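Local coordinates for chaperone SycD (Chlamydia pneumoniae, PDB 4NRH), which probably acts as a cytosolic type III secretion chaperone of the LcrH/SycD family, pairing with CopN in a complex that directs translocator secretion, at residues Q112-Y117 / Y132-C137; R124-Y129 / Q159-Y164; K62-G67 / T81-L86. All coordinates share one frame; numbering follows the deposited sequence.

Contact 1 of 3, residues Q112-Y117 / Y132-C137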
loop_
_atom_site.group_PDB
_atom_site.type_symbol
_atom_site.label_atom_id
_atom_site.label_comp_id
_atom_site.label_asym_id
_atom_site.label_seq_id
_atom_site.Cartn_x
_atom_site.Cartn_y
_atom_site.Cartn_z
ATOM N N GLN D 112 22.748 7.751 8.633
ATOM C CA GLN D 112 21.678 6.849 9.042
ATOM C C GLN D 112 22.182 5.797 10.026
ATOM O O GLN D 112 21.428 5.318 10.872
ATOM C CB GLN D 112 21.050 6.184 7.819
ATOM C CG GLN D 112 20.270 7.157 6.953
ATOM C CD GLN D 112 19.507 6.474 5.841
ATOM O OE1 GLN D 112 19.736 5.302 5.541
ATOM N NE2 GLN D 112 18.596 7.209 5.215
ATOM N N ALA D 113 23.456 5.439 9.902
ATOM C CA ALA D 113 24.093 4.522 10.842
ATOM C C ALA D 113 24.109 5.129 12.239
ATOM O O ALA D 113 23.873 4.438 13.231
ATOM C CB ALA D 113 25.504 4.186 10.390
ATOM N N LEU D 114 24.399 6.425 12.303
ATOM C CA LEU D 114 24.408 7.164 13.561
ATOM C C LEU D 114 23.051 7.123 14.256
ATOM O O LEU D 114 22.972 6.916 15.467
ATOM C CB LEU D 114 24.821 8.617 13.316
ATOM C CG LEU D 114 26.316 8.870 13.135
ATOM C CD1 LEU D 114 26.554 10.223 12.486
ATOM C CD2 LEU D 114 27.021 8.784 14.477
ATOM N N HIS D 115 21.989 7.328 13.483
ATOM C CA HIS D 115 20.631 7.301 14.016
ATOM C C HIS D 115 20.286 5.945 14.625
ATOM O O HIS D 115 19.700 5.875 15.705
ATOM C CB HIS D 115 19.619 7.652 12.923
ATOM C CG HIS D 115 18.195 7.503 13.353
ATOM N ND1 HIS D 115 17.362 6.523 12.852
ATOM C CD2 HIS D 115 17.452 8.203 14.243
ATOM C CE1 HIS D 115 16.172 6.631 13.410
ATOM N NE2 HIS D 115 16.199 7.645 14.260
ATOM N N ALA D 116 20.653 4.874 13.928
ATOM C CA ALA D 116 20.372 3.520 14.394
ATOM C C ALA D 116 21.139 3.209 15.676
ATOM O O ALA D 116 20.601 2.593 16.598
ATOM C CB ALA D 116 20.709 2.506 13.310
ATOM N N TYR D 117 22.398 3.636 15.725
ATOM C CA TYR D 117 23.216 3.490 16.928
ATOM C C TYR D 117 22.619 4.266 18.099
ATOM O O TYR D 117 22.615 3.789 19.235
ATOM C CB TYR D 117 24.648 3.964 16.668
ATOM C CG TYR D 117 25.471 3.029 15.810
ATOM C CD1 TYR D 117 25.264 1.657 15.845
ATOM C CD2 TYR D 117 26.464 3.521 14.972
ATOM C CE1 TYR D 117 26.020 0.799 15.066
ATOM C CE2 TYR D 117 27.224 2.673 14.190
ATOM C CZ TYR D 117 26.999 1.315 14.240
ATOM O OH TYR D 117 27.756 0.472 13.460
ATOM N N TYR D 132 30.257 3.937 21.336
ATOM C CA TYR D 132 31.594 3.823 20.757
ATOM C C TYR D 132 31.560 3.830 19.232
ATOM O O TYR D 132 32.386 4.477 18.588
ATOM C CB TYR D 132 32.292 2.552 21.249
ATOM C CG TYR D 132 33.613 2.288 20.559
ATOM C CD1 TYR D 132 34.729 3.066 20.838
ATOM C CD2 TYR D 132 33.743 1.263 19.630
ATOM C CE1 TYR D 132 35.939 2.831 20.210
ATOM C CE2 TYR D 132 34.950 1.021 18.998
ATOM C CZ TYR D 132 36.044 1.808 19.292
ATOM O OH TYR D 132 37.248 1.574 18.667
ATOM N N TYR D 133 30.609 3.102 18.658
ATOM C CA TYR D 133 30.468 3.050 17.207
ATOM C C TYR D 133 29.910 4.362 16.667
ATOM O O TYR D 133 30.125 4.705 15.504
ATOM C CB TYR D 133 29.583 1.872 16.795
ATOM C CG TYR D 133 30.300 0.544 16.888
ATOM C CD1 TYR D 133 31.348 0.241 16.029
ATOM C CD2 TYR D 133 29.940 -0.398 17.843
ATOM C CE1 TYR D 133 32.013 -0.967 16.113
ATOM C CE2 TYR D 133 30.601 -1.608 17.935
ATOM C CZ TYR D 133 31.636 -1.888 17.067
ATOM O OH TYR D 133 32.296 -3.092 17.153
ATOM N N ALA D 134 29.188 5.089 17.514
ATOM C CA ALA D 134 28.765 6.442 17.179
ATOM C C ALA D 134 29.984 7.356 17.113
ATOM O O ALA D 134 30.088 8.210 16.234
ATOM C CB ALA D 134 27.756 6.961 18.193
ATOM N N TYR D 135 30.907 7.158 18.052
ATOM C CA TYR D 135 32.167 7.894 18.083
ATOM C C TYR D 135 32.958 7.681 16.796
ATOM O O TYR D 135 33.467 8.635 16.207
ATOM C CB TYR D 135 33.000 7.479 19.301
ATOM C CG TYR D 135 34.499 7.554 19.095
ATOM C CD1 TYR D 135 35.180 8.757 19.230
ATOM C CD2 TYR D 135 35.234 6.416 18.784
ATOM C CE1 TYR D 135 36.549 8.826 19.048
ATOM C CE2 TYR D 135 36.602 6.477 18.598
ATOM C CZ TYR D 135 37.255 7.683 18.732
ATOM O OH TYR D 135 38.618 7.748 18.551
ATOM N N ILE D 136 33.071 6.424 16.376
ATOM C CA ILE D 136 33.750 6.084 15.130
ATOM C C ILE D 136 33.124 6.806 13.937
ATOM O O ILE D 136 33.827 7.406 13.126
ATOM C CB ILE D 136 33.723 4.563 14.872
ATOM C CG1 ILE D 136 34.557 3.825 15.920
ATOM C CG2 ILE D 136 34.233 4.246 13.475
ATOM C CD1 ILE D 136 34.616 2.328 15.703
ATOM N N CYS D 137 31.799 6.762 13.850
ATOM C CA CYS D 137 31.080 7.382 12.741
ATOM C C CYS D 137 31.215 8.904 12.748
ATOM O O CYS D 137 31.409 9.517 11.698
ATOM C CB CYS D 137 29.604 6.986 12.778
ATOM S SG CYS D 137 29.277 5.284 12.264
#

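Contact 2 of 3, residues R124-Y129 / Q159-Y164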
loop_
_atom_site.group_PDB
_atom_site.type_symbol
_atom_site.label_atom_id
_atom_site.label_comp_id
_atom_site.label_asym_id
_atom_site.label_seq_id
_atom_site.Cartn_x
_atom_site.Cartn_y
_atom_site.Cartn_z
ATOM N N ARG D 124 18.976 0.491 25.093
ATOM C CA ARG D 124 19.945 -0.329 25.812
ATOM C C ARG D 124 20.969 0.566 26.508
ATOM O O ARG D 124 22.131 0.627 26.105
ATOM C CB ARG D 124 20.636 -1.293 24.847
ATOM C CG ARG D 124 21.236 -2.529 25.488
ATOM C CD ARG D 124 22.247 -3.170 24.550
ATOM N NE ARG D 124 21.621 -3.886 23.445
ATOM C CZ ARG D 124 22.287 -4.375 22.404
ATOM N NH1 ARG D 124 23.601 -4.220 22.323
ATOM N NH2 ARG D 124 21.640 -5.016 21.440
ATOM N N ASP D 125 20.520 1.262 27.550
ATOM C CA ASP D 125 21.300 2.318 28.195
ATOM C C ASP D 125 22.653 1.874 28.759
ATOM O O ASP D 125 23.615 2.641 28.742
ATOM C CB ASP D 125 20.474 2.951 29.321
ATOM C CG ASP D 125 21.044 4.276 29.788
ATOM O OD1 ASP D 125 21.786 4.913 29.011
ATOM O OD2 ASP D 125 20.753 4.677 30.935
ATOM N N LYS D 126 22.728 0.646 29.260
ATOM C CA LYS D 126 23.939 0.180 29.935
ATOM C C LYS D 126 25.088 -0.140 28.979
ATOM O O LYS D 126 26.248 -0.174 29.387
ATOM C CB LYS D 126 23.625 -1.052 30.789
ATOM C CG LYS D 126 22.686 -0.777 31.953
ATOM C CD LYS D 126 22.362 -2.050 32.717
ATOM C CE LYS D 126 21.422 -1.774 33.880
ATOM N NZ LYS D 126 20.986 -3.028 34.556
ATOM N N ASP D 127 24.761 -0.375 27.712
ATOM C CA ASP D 127 25.758 -0.775 26.720
ATOM C C ASP D 127 26.578 0.419 26.228
ATOM O O ASP D 127 26.023 1.378 25.692
ATOM C CB ASP D 127 25.070 -1.462 25.539
ATOM C CG ASP D 127 26.024 -2.290 24.697
ATOM O OD1 ASP D 127 27.252 -2.185 24.891
ATOM O OD2 ASP D 127 25.541 -3.046 23.829
ATOM N N PRO D 128 27.907 0.361 26.412
ATOM C CA PRO D 128 28.809 1.412 25.924
ATOM C C PRO D 128 29.063 1.344 24.417
ATOM O O PRO D 128 29.371 2.366 23.804
ATOM C CB PRO D 128 30.104 1.143 26.697
ATOM C CG PRO D 128 30.065 -0.318 26.983
ATOM C CD PRO D 128 28.619 -0.636 27.231
ATOM N N TYR D 129 28.936 0.154 23.836
ATOM C CA TYR D 129 29.284 -0.069 22.431
ATOM C C TYR D 129 28.490 0.732 21.387
ATOM O O TYR D 129 29.072 1.162 20.391
ATOM C CB TYR D 129 29.187 -1.564 22.108
ATOM C CG TYR D 129 30.413 -2.337 22.537
ATOM C CD1 TYR D 129 31.569 -2.318 21.766
ATOM C CD2 TYR D 129 30.424 -3.070 23.716
ATOM C CE1 TYR D 129 32.697 -3.015 22.150
ATOM C CE2 TYR D 129 31.551 -3.771 24.110
ATOM C CZ TYR D 129 32.683 -3.740 23.323
ATOM O OH TYR D 129 33.807 -4.435 23.707
ATOM N N GLN D 159 33.738 1.735 32.005
ATOM C CA GLN D 159 34.590 1.591 33.182
ATOM C C GLN D 159 33.875 0.887 34.334
ATOM O O GLN D 159 32.649 0.754 34.327
ATOM C CB GLN D 159 35.096 2.957 33.649
ATOM C CG GLN D 159 34.001 3.916 34.084
ATOM C CD GLN D 159 34.545 5.274 34.485
ATOM O OE1 GLN D 159 35.752 5.509 34.442
ATOM N NE2 GLN D 159 33.654 6.176 34.881
ATOM N N HIS D 160 34.670 0.409 35.291
ATOM C CA HIS D 160 34.196 -0.221 36.529
ATOM C C HIS D 160 33.579 -1.608 36.330
ATOM O O HIS D 160 33.529 -2.404 37.266
ATOM C CB HIS D 160 33.198 0.691 37.251
ATOM C CG HIS D 160 33.689 2.092 37.438
ATOM N ND1 HIS D 160 32.866 3.191 37.323
ATOM C CD2 HIS D 160 34.921 2.573 37.727
ATOM C CE1 HIS D 160 33.569 4.289 37.538
ATOM N NE2 HIS D 160 34.819 3.942 37.784
ATOM N N LYS D 161 33.111 -1.901 35.121
ATOM C CA LYS D 161 32.509 -3.200 34.841
ATOM C C LYS D 161 33.458 -4.094 34.047
ATOM O O LYS D 161 34.007 -3.675 33.027
ATOM C CB LYS D 161 31.188 -3.034 34.087
ATOM C CG LYS D 161 30.078 -2.400 34.910
ATOM C CD LYS D 161 28.707 -2.734 34.340
ATOM C CE LYS D 161 27.623 -1.865 34.962
ATOM N NZ LYS D 161 26.356 -1.913 34.180
ATOM N N PRO D 162 33.650 -5.335 34.519
ATOM C CA PRO D 162 34.538 -6.313 33.878
ATOM C C PRO D 162 34.026 -6.757 32.511
ATOM O O PRO D 162 34.807 -7.210 31.675
ATOM C CB PRO D 162 34.541 -7.483 34.867
ATOM C CG PRO D 162 33.246 -7.362 35.591
ATOM C CD PRO D 162 33.003 -5.887 35.722
ATOM N N LEU D 163 32.720 -6.632 32.298
ATOM C CA LEU D 163 32.099 -7.024 31.040
ATOM C C LEU D 163 32.576 -6.159 29.874
ATOM O O LEU D 163 32.641 -6.619 28.734
ATOM C CB LEU D 163 30.573 -6.952 31.164
ATOM C CG LEU D 163 29.738 -7.283 29.924
ATOM C CD1 LEU D 163 30.013 -8.704 29.456
ATOM C CD2 LEU D 163 28.256 -7.083 30.205
ATOM N N TYR D 164 32.920 -4.908 30.166
ATOM C CA TYR D 164 33.276 -3.952 29.124
ATOM C C TYR D 164 34.730 -3.502 29.218
ATOM O O TYR D 164 35.065 -2.387 28.816
ATOM C CB TYR D 164 32.364 -2.724 29.194
ATOM C CG TYR D 164 30.892 -3.042 29.303
ATOM C CD1 TYR D 164 30.228 -3.724 28.291
ATOM C CD2 TYR D 164 30.162 -2.650 30.417
ATOM C CE1 TYR D 164 28.879 -4.011 28.390
ATOM C CE2 TYR D 164 28.814 -2.932 30.525
ATOM C CZ TYR D 164 28.178 -3.612 29.510
ATOM O OH TYR D 164 26.836 -3.892 29.618
HETATM O O HOH W 1 27.240 0.487 32.086
#

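Contact 3 of 3, residues K62-G67 / T81-L86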
loop_
_atom_site.group_PDB
_atom_site.type_symbol
_atom_site.label_atom_id
_atom_site.label_comp_id
_atom_site.label_asym_id
_atom_site.label_seq_id
_atom_site.Cartn_x
_atom_site.Cartn_y
_atom_site.Cartn_z
ATOM N N LYS D 62 13.866 -15.837 13.071
ATOM C CA LYS D 62 14.230 -16.468 11.806
ATOM C C LYS D 62 14.653 -15.413 10.792
ATOM O O LYS D 62 15.647 -15.576 10.085
ATOM C CB LYS D 62 13.066 -17.285 11.238
ATOM C CG LYS D 62 12.702 -18.529 12.030
ATOM C CD LYS D 62 11.509 -19.228 11.392
ATOM C CE LYS D 62 11.114 -20.485 12.150
ATOM N NZ LYS D 62 9.883 -21.103 11.579
ATOM N N VAL D 63 13.887 -14.329 10.736
ATOM C CA VAL D 63 14.174 -13.221 9.835
ATOM C C VAL D 63 15.477 -12.528 10.228
ATOM O O VAL D 63 16.257 -12.117 9.368
ATOM C CB VAL D 63 13.019 -12.196 9.827
ATOM C CG1 VAL D 63 13.357 -11.015 8.939
ATOM C CG2 VAL D 63 11.731 -12.857 9.353
ATOM N N TYR D 64 15.713 -12.409 11.532
ATOM C CA TYR D 64 16.937 -11.792 12.035
ATOM C C TYR D 64 18.176 -12.548 11.570
ATOM O O TYR D 64 19.168 -11.940 11.167
ATOM C CB TYR D 64 16.920 -11.714 13.562
ATOM C CG TYR D 64 18.158 -11.064 14.140
ATOM C CD1 TYR D 64 18.442 -9.728 13.893
ATOM C CD2 TYR D 64 19.047 -11.788 14.925
ATOM C CE1 TYR D 64 19.572 -9.128 14.415
ATOM C CE2 TYR D 64 20.180 -11.197 15.453
ATOM C CZ TYR D 64 20.438 -9.866 15.194
ATOM O OH TYR D 64 21.564 -9.270 15.715
ATOM N N LYS D 65 18.117 -13.875 11.642
ATOM C CA LYS D 65 19.221 -14.716 11.194
ATOM C C LYS D 65 19.464 -14.547 9.696
ATOM O O LYS D 65 20.608 -14.549 9.245
ATOM C CB LYS D 65 18.954 -16.183 11.533
ATOM C CG LYS D 65 19.095 -16.503 13.014
ATOM C CD LYS D 65 18.782 -17.960 13.307
ATOM C CE LYS D 65 19.730 -18.884 12.562
ATOM N NZ LYS D 65 19.359 -20.316 12.735
ATOM N N GLU D 66 18.383 -14.409 8.933
ATOM C CA GLU D 66 18.484 -14.184 7.494
ATOM C C GLU D 66 19.247 -12.898 7.194
ATOM O O GLU D 66 20.099 -12.862 6.306
ATOM C CB GLU D 66 17.093 -14.126 6.856
ATOM C CG GLU D 66 16.305 -15.420 6.948
ATOM C CD GLU D 66 14.988 -15.354 6.197
ATOM O OE1 GLU D 66 14.388 -14.261 6.142
ATOM O OE2 GLU D 66 14.552 -16.396 5.665
ATOM N N GLY D 67 18.932 -11.845 7.941
ATOM C CA GLY D 67 19.609 -10.571 7.792
ATOM C C GLY D 67 21.037 -10.660 8.289
ATOM O O GLY D 67 21.947 -10.058 7.718
ATOM N N THR D 81 17.918 -4.042 4.072
ATOM C CA THR D 81 16.522 -4.284 3.722
ATOM C C THR D 81 15.800 -5.083 4.807
ATOM O O THR D 81 14.705 -4.720 5.237
ATOM C CB THR D 81 16.401 -5.039 2.382
ATOM O OG1 THR D 81 16.904 -4.220 1.318
ATOM C CG2 THR D 81 14.950 -5.397 2.099
ATOM N N VAL D 82 16.431 -6.166 5.248
ATOM C CA VAL D 82 15.841 -7.064 6.234
ATOM C C VAL D 82 15.665 -6.414 7.607
ATOM O O VAL D 82 14.596 -6.506 8.212
ATOM C CB VAL D 82 16.695 -8.340 6.396
ATOM C CG1 VAL D 82 16.191 -9.181 7.558
ATOM C CG2 VAL D 82 16.695 -9.144 5.104
ATOM N N PHE D 83 16.713 -5.753 8.091
ATOM C CA PHE D 83 16.684 -5.153 9.422
ATOM C C PHE D 83 15.672 -4.014 9.532
ATOM O O PHE D 83 15.068 -3.822 10.586
ATOM C CB PHE D 83 18.080 -4.665 9.822
ATOM C CG PHE D 83 19.077 -5.773 10.002
ATOM C CD1 PHE D 83 18.731 -6.924 10.691
ATOM C CD2 PHE D 83 20.361 -5.664 9.493
ATOM C CE1 PHE D 83 19.640 -7.950 10.860
ATOM C CE2 PHE D 83 21.276 -6.688 9.658
ATOM C CZ PHE D 83 20.915 -7.832 10.342
ATOM N N ARG D 84 15.492 -3.259 8.453
ATOM C CA ARG D 84 14.474 -2.212 8.429
ATOM C C ARG D 84 13.073 -2.795 8.610
ATOM O O ARG D 84 12.245 -2.221 9.317
ATOM C CB ARG D 84 14.544 -1.404 7.131
ATOM C CG ARG D 84 15.762 -0.499 7.026
ATOM C CD ARG D 84 15.499 0.660 6.078
ATOM N NE ARG D 84 16.592 1.628 6.079
ATOM C CZ ARG D 84 17.369 1.882 5.031
ATOM N NH1 ARG D 84 17.170 1.245 3.885
ATOM N NH2 ARG D 84 18.342 2.778 5.127
ATOM N N TRP D 85 12.813 -3.930 7.965
ATOM C CA TRP D 85 11.541 -4.629 8.129
ATOM C C TRP D 85 11.345 -5.084 9.572
ATOM O O TRP D 85 10.255 -4.958 10.131
ATOM C CB TRP D 85 11.455 -5.832 7.185
ATOM C CG TRP D 85 10.961 -5.488 5.810
ATOM C CD1 TRP D 85 11.680 -5.513 4.651
ATOM C CD2 TRP D 85 9.638 -5.071 5.454
ATOM N NE1 TRP D 85 10.885 -5.137 3.593
ATOM C CE2 TRP D 85 9.626 -4.859 4.061
ATOM C CE3 TRP D 85 8.461 -4.854 6.179
ATOM C CZ2 TRP D 85 8.488 -4.442 3.378
ATOM C CZ3 TRP D 85 7.329 -4.440 5.498
ATOM C CH2 TRP D 85 7.351 -4.239 4.112
ATOM N N LEU D 86 12.407 -5.623 10.164
ATOM C CA LEU D 86 12.375 -6.075 11.551
ATOM C C LEU D 86 12.084 -4.915 12.495
ATOM O O LEU D 86 11.297 -5.044 13.433
ATOM C CB LEU D 86 13.699 -6.736 11.928
ATOM C CG LEU D 86 13.913 -8.155 11.404
ATOM C CD1 LEU D 86 15.328 -8.608 11.699
ATOM C CD2 LEU D 86 12.901 -9.107 12.020
#

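Contact 1 of 3, residues Q112-Y117 / Y132-C137
One face of the Tyr117 ring is met by the CB methylene of Tyr133, while the thiol sulfur of Cys137 lies at the ring edge, in its plane. The methylene makes a CH-pi contact: Tyr133 CB is 3.8 Å from the centroid of the Tyr117 ring and 20° off its normal, shifted toward the rim on the CE2 side. That same corner is used by the sulfur-aromatic contact, with Cys137 SG 3.8 Å from Tyr117 CE2. The Tyr133 ring does not complete a stack. Its plane lies at 29° to that of Tyr117, but the centroids are 5.9 Å apart and overlap is slight. CG of Tyr133 stands anti to its carbonyl carbon (chi1 -76°), which carries the ring away from the interface and leaves CB as the nearest part of the side chain; Tyr132 CD2 lies over the centre of one face of the Tyr133 ring.

Beside the aromatic patch, Leu114 reaches over with one branch. Its CD2 methyl packs 3.6 Å from Cys137 CB and 3.6 Å from the backbone Ala134 O, and touches the Ala134 methyl more loosely. Ala113 CB fills in against the sulfur, 4.4 Å from Cys137 SG. The phenol end of Tyr117 is hydrogen-bonded to ND1 of His105 on helix 94-106, which fixes the far end of the ring; Ile136 and Cys137 also touch His105. The other flank of helix 129-140 is taken up by Tyr132 and Tyr135, which pack on helix 165-174.

Small residues at Ala113, Ala134 and Cys137 are consistent with the 9.3 Å spacing of the two helix axes, which run nearly antiparallel. Such apolar packing between helices consecutive in the chain is characteristic of the tetratricopeptide-repeat solenoid.

Contact 2 of 3, residues R124-Y129 / Q159-Y164
Pro128 sets its CD-CG edge on one face of the Tyr164 ring, joining two interhelical loops along one edge of the tetratricopeptide-repeat array: 124-129 leads from helix 110-123 into helix 129-140, and 159-164 leads from helix 147-158 into helix 165-174.

Apolar contact is centred on the Tyr164 ring. Pro128 CD sits over its middle, 3.6 Å from the Tyr164 ring centroid and 12° off the normal, a CH-pi contact. Leu163 CG lies over the opposite face, toward its rim, so the ring sits between the two side chains, more squarely over the proline. Its CG is anti to the carbonyl carbon (chi1 -48°), which sends the ring out from the N-cap position of helix 165-174 toward Pro128. Tyr129 CE2 adds a marginal touch, 4.4 Å from Tyr164 CD1. Pro128 also touches Arg157 and Ala158 of helix 147-158.

The polar link between the loops runs through solvent. A water donates to Lys126 O at 3.0 Å and accepts a weak bond from Lys161 NZ at 3.3 Å. Lys126 NZ and Lys161 NZ are 5.5 Å apart, a proximity of like charges that is probably mildly unfavourable and eased by solvent.

Within 124-129, a type I beta turn runs from Arg124 to Asp127. The salt bridge from Arg124 NH1 to Asp127 OD2, 2.7 Å, lies in the guanidinium plane, while Arg124 NH2 bonds Ser94. The other carboxylate oxygen caps the start of helix 129-140: Tyr129 N donates to Asp127 OD1 at 3.1 Å, approaching from 55° above the carboxylate plane.

Contact 3 of 3, residues K62-G67 / T81-L86
Val63, Val82 and Leu86 interlock at the heart of this contact between helix 57-72 and helix 76-89. The CG1 methyls of Val63 and Val82 meet at 3.6 Å, and Val63 CG1 lies 3.7 Å from Leu86 CD2, where the two side chains run antiparallel alongside each other. In Val82, CG1 is anti to the backbone N (chi1 172°), and this branch reaches the other backbone, 3.4 Å from Val63 O. Gly67, lacking a side chain, lets Val82 come up to its backbone, with its CA 5.4 Å from Val82 CA. The Phe83 ring closes over the same spot, its CZ 3.5 Å from Gly67 C.

Tyr64 makes the flank. Leu86 CD1 lies in its ring plane at the edge, and Phe83 CE1 approaches Tyr64 CD1 to 3.7 Å, with the ring planes inclined at 50°. The hydroxyl of Tyr64 bonds Ser99 of helix 94-106, which also borders Phe83 and Leu86.

The back of helix 57-72 is the solvent side, where Lys62 and Lys65 point away; at the other flank Glu66 bonds the backbone N of His9, and helix 9-19 touches Val63. With no polar bond between the two segments, the antiparallel pair is held by van der Waals packing, and the glycine is consistent with the 8.9 Å axis spacing.

How the contacts relate
From the N terminus, contact 3 comes first: it closes a helical hairpin of 13 intervening residues, pairing helix 57-72 with helix 76-89, and is complete before the other two begin. Contact 1 closes a similar one of 14, joining helix 110-123 to helix 129-140. Contact 2 crosses it, since 124-129 falls between the segments of contact 1 and 159-164 follows them; it closes a longer, mostly helical loop and ties in the C-terminal helices 147-158 and 165-174. Contacts 1 and 3 lie on opposite sides of the chain's centre, about 19 Å apart between centres, yet Gln112 OE1 comes within 2.9 Å of Arg84 NH2. These two each pair consecutive helices, whereas contact 2 ties two interhelical loops.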